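Local atomic coordinates of protein-S-isoprenylcysteine O-methyltransferase (Tribolium castaneum, PDB entry 5V7P), a protein that catalyses the S-adenosyl-L-methionine-dependent methylation of the C-terminal carboxylate of isoprenylated cysteine residues in proteins, within the endoplasmic reticulum membrane. Residues A[110-114]-A[181-186]. Sequence-based numbering, arbitrary orientation.
With SAH (S-adenosyl-L-homocysteine), chain C.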
# COMPACT_ATOMS: atom_id res chain seq x y z
N ILE A 110 -7.73 -0.74 9.87
CA ILE A 110 -7.46 0.64 10.23
C ILE A 110 -8.67 1.27 10.91
O ILE A 110 -8.53 2.04 11.87
CB ILE A 110 -7.03 1.44 8.99
CG1 ILE A 110 -5.72 0.89 8.41
CG2 ILE A 110 -6.89 2.93 9.31
CD1 ILE A 110 -4.55 0.84 9.38
N ALA A 111 -9.87 0.96 10.43
CA ALA A 111 -11.07 1.50 11.06
C ALA A 111 -11.19 1.02 12.50
O ALA A 111 -11.57 1.79 13.39
CB ALA A 111 -12.30 1.10 10.25
N ILE A 112 -10.87 -0.25 12.75
CA ILE A 112 -10.90 -0.77 14.11
C ILE A 112 -9.79 -0.15 14.94
O ILE A 112 -10.01 0.32 16.07
CB ILE A 112 -10.78 -2.31 14.10
CG1 ILE A 112 -12.01 -2.93 13.44
CG2 ILE A 112 -10.60 -2.86 15.52
CD1 ILE A 112 -11.86 -4.42 13.15
N VAL A 113 -8.57 -0.13 14.40
CA VAL A 113 -7.40 0.23 15.18
C VAL A 113 -7.16 1.74 15.23
O VAL A 113 -6.65 2.25 16.23
CB VAL A 113 -6.17 -0.52 14.62
CG1 VAL A 113 -5.13 0.44 14.01
CG2 VAL A 113 -5.55 -1.38 15.70
N GLN A 114 -7.53 2.46 14.17
CA GLN A 114 -7.17 3.88 14.03
C GLN A 114 -8.32 4.61 13.34
O GLN A 114 -8.21 5.04 12.19
CB GLN A 114 -5.87 4.03 13.24
CG GLN A 114 -5.10 5.29 13.54
CD GLN A 114 -3.99 5.54 12.54
OE1 GLN A 114 -3.31 4.60 12.11
NE2 GLN A 114 -3.80 6.79 12.16
N GLY A 181 -1.73 -1.51 17.39
CA GLY A 181 -2.73 -0.55 17.82
C GLY A 181 -2.62 0.75 17.05
O GLY A 181 -2.39 0.77 15.84
N SER A 182 -2.77 1.87 17.76
CA SER A 182 -2.62 3.18 17.15
C SER A 182 -1.17 3.49 16.80
O SER A 182 -0.92 4.55 16.20
CB SER A 182 -3.17 4.26 18.09
OG SER A 182 -2.64 4.13 19.39
N ASN A 183 -0.21 2.63 17.15
CA ASN A 183 1.16 2.80 16.71
C ASN A 183 1.36 2.39 15.25
O ASN A 183 2.40 2.72 14.67
CB ASN A 183 2.12 2.00 17.60
CG ASN A 183 1.92 2.29 19.07
OD1 ASN A 183 2.35 3.33 19.57
ND2 ASN A 183 1.28 1.37 19.77
N PHE A 184 0.41 1.67 14.66
CA PHE A 184 0.47 1.34 13.25
C PHE A 184 0.04 2.54 12.42
O PHE A 184 -0.70 3.41 12.88
CB PHE A 184 -0.42 0.14 12.94
CG PHE A 184 -0.22 -0.43 11.55
CD1 PHE A 184 0.76 -1.37 11.31
CD2 PHE A 184 -1.02 -0.02 10.50
CE1 PHE A 184 0.95 -1.89 10.05
CE2 PHE A 184 -0.83 -0.54 9.23
CZ PHE A 184 0.16 -1.48 9.00
N ASN A 185 0.51 2.58 11.17
CA ASN A 185 0.13 3.64 10.26
C ASN A 185 0.49 3.21 8.85
O ASN A 185 1.61 2.73 8.61
CB ASN A 185 0.82 4.96 10.61
CG ASN A 185 0.10 6.17 10.06
OD1 ASN A 185 -0.35 6.18 8.92
ND2 ASN A 185 -0.03 7.20 10.89
N HIS A 186 -0.45 3.38 7.91
CA HIS A 186 -0.15 3.10 6.51
C HIS A 186 0.94 4.01 5.97
O HIS A 186 1.60 3.65 4.99
CB HIS A 186 -1.42 3.25 5.67
CG HIS A 186 -2.26 2.01 5.61
ND1 HIS A 186 -3.63 2.04 5.47
CD2 HIS A 186 -1.91 0.70 5.65
CE1 HIS A 186 -4.09 0.80 5.43
NE2 HIS A 186 -3.07 -0.03 5.54
N SAH C . 7.08 -1.82 10.15
CA SAH C . 6.04 -2.30 11.05
CB SAH C . 4.91 -1.28 11.15
CG SAH C . 4.37 -0.79 9.81
SD SAH C . 3.22 0.59 10.03
C SAH C . 5.49 -3.65 10.59
O SAH C . 5.72 -4.07 9.45
OXT SAH C . 4.81 -4.35 11.33
C5' SAH C . 4.51 1.87 9.94
C4' SAH C . 4.61 2.71 11.21
O4' SAH C . 4.80 1.88 12.34
C3' SAH C . 5.81 3.65 11.13
O3' SAH C . 5.40 4.99 11.25
C2' SAH C . 6.72 3.25 12.28
O2' SAH C . 7.19 4.39 12.97
C1' SAH C . 5.85 2.36 13.15
N9 SAH C . 6.58 1.22 13.74
C8 SAH C . 7.41 0.33 13.10
N7 SAH C . 7.86 -0.57 14.00
C5 SAH C . 7.33 -0.28 15.20
C6 SAH C . 7.46 -0.88 16.45
N6 SAH C . 8.23 -1.95 16.61
N1 SAH C . 6.77 -0.34 17.52
C2 SAH C . 5.97 0.77 17.35
N3 SAH C . 5.85 1.35 16.11
C4 SAH C . 6.52 0.84 15.05
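Phe184 stands between a membrane helix and the cofactor product: Ile110 CD1 lies 3.8 Å from its CD2, while the sulfur of S-adenosyl-L-homocysteine sits over one ring face, SD being 3.3 Å above the plane and displaced toward the rim. Asn183, Phe184 and Asn185 line the S-adenosyl-L-homocysteine pocket of this ICMT-family enzyme, and the last turn of helix 90-113 packs against their loop, which follows helix 156-180. That CG of Phe184 is anti to the backbone N (chi1 -169°) accounts for the ring's reach between these neighbours; Ile177 and Arg173 of helix 156-180 also touch it. Were this ring cut back to an alanine, Ile110 CD1 would probably lose its aromatic neighbour and the sulfur its covered side, leaving that end of the ligand freer to shift. The same CD1 makes a CH-pi contact with His186, 4.2 Å from the ring centroid and 17° off the normal, evidence for an approach over the face. Glu106, one turn earlier on the helix, accepts a hydrogen bond from His186 NE2, a bond that is likely to restrict the turning of the imidazole. Nearer the helix end, Val113 spreads both methyls over Gly181, whose positive phi (62°) by itself favours glycine; CG2 comes to 3.6 Å from Gly181 CA. Backbone atoms also meet the ligand, since Asn185 O approaches SD to 3.0 Å. The closest approach of Val113 is a methyl-to-carbonyl contact, CG1 to Gly181 O at 3.3 Å, and that oxygen also accepts a hydrogen bond from Phe184 N.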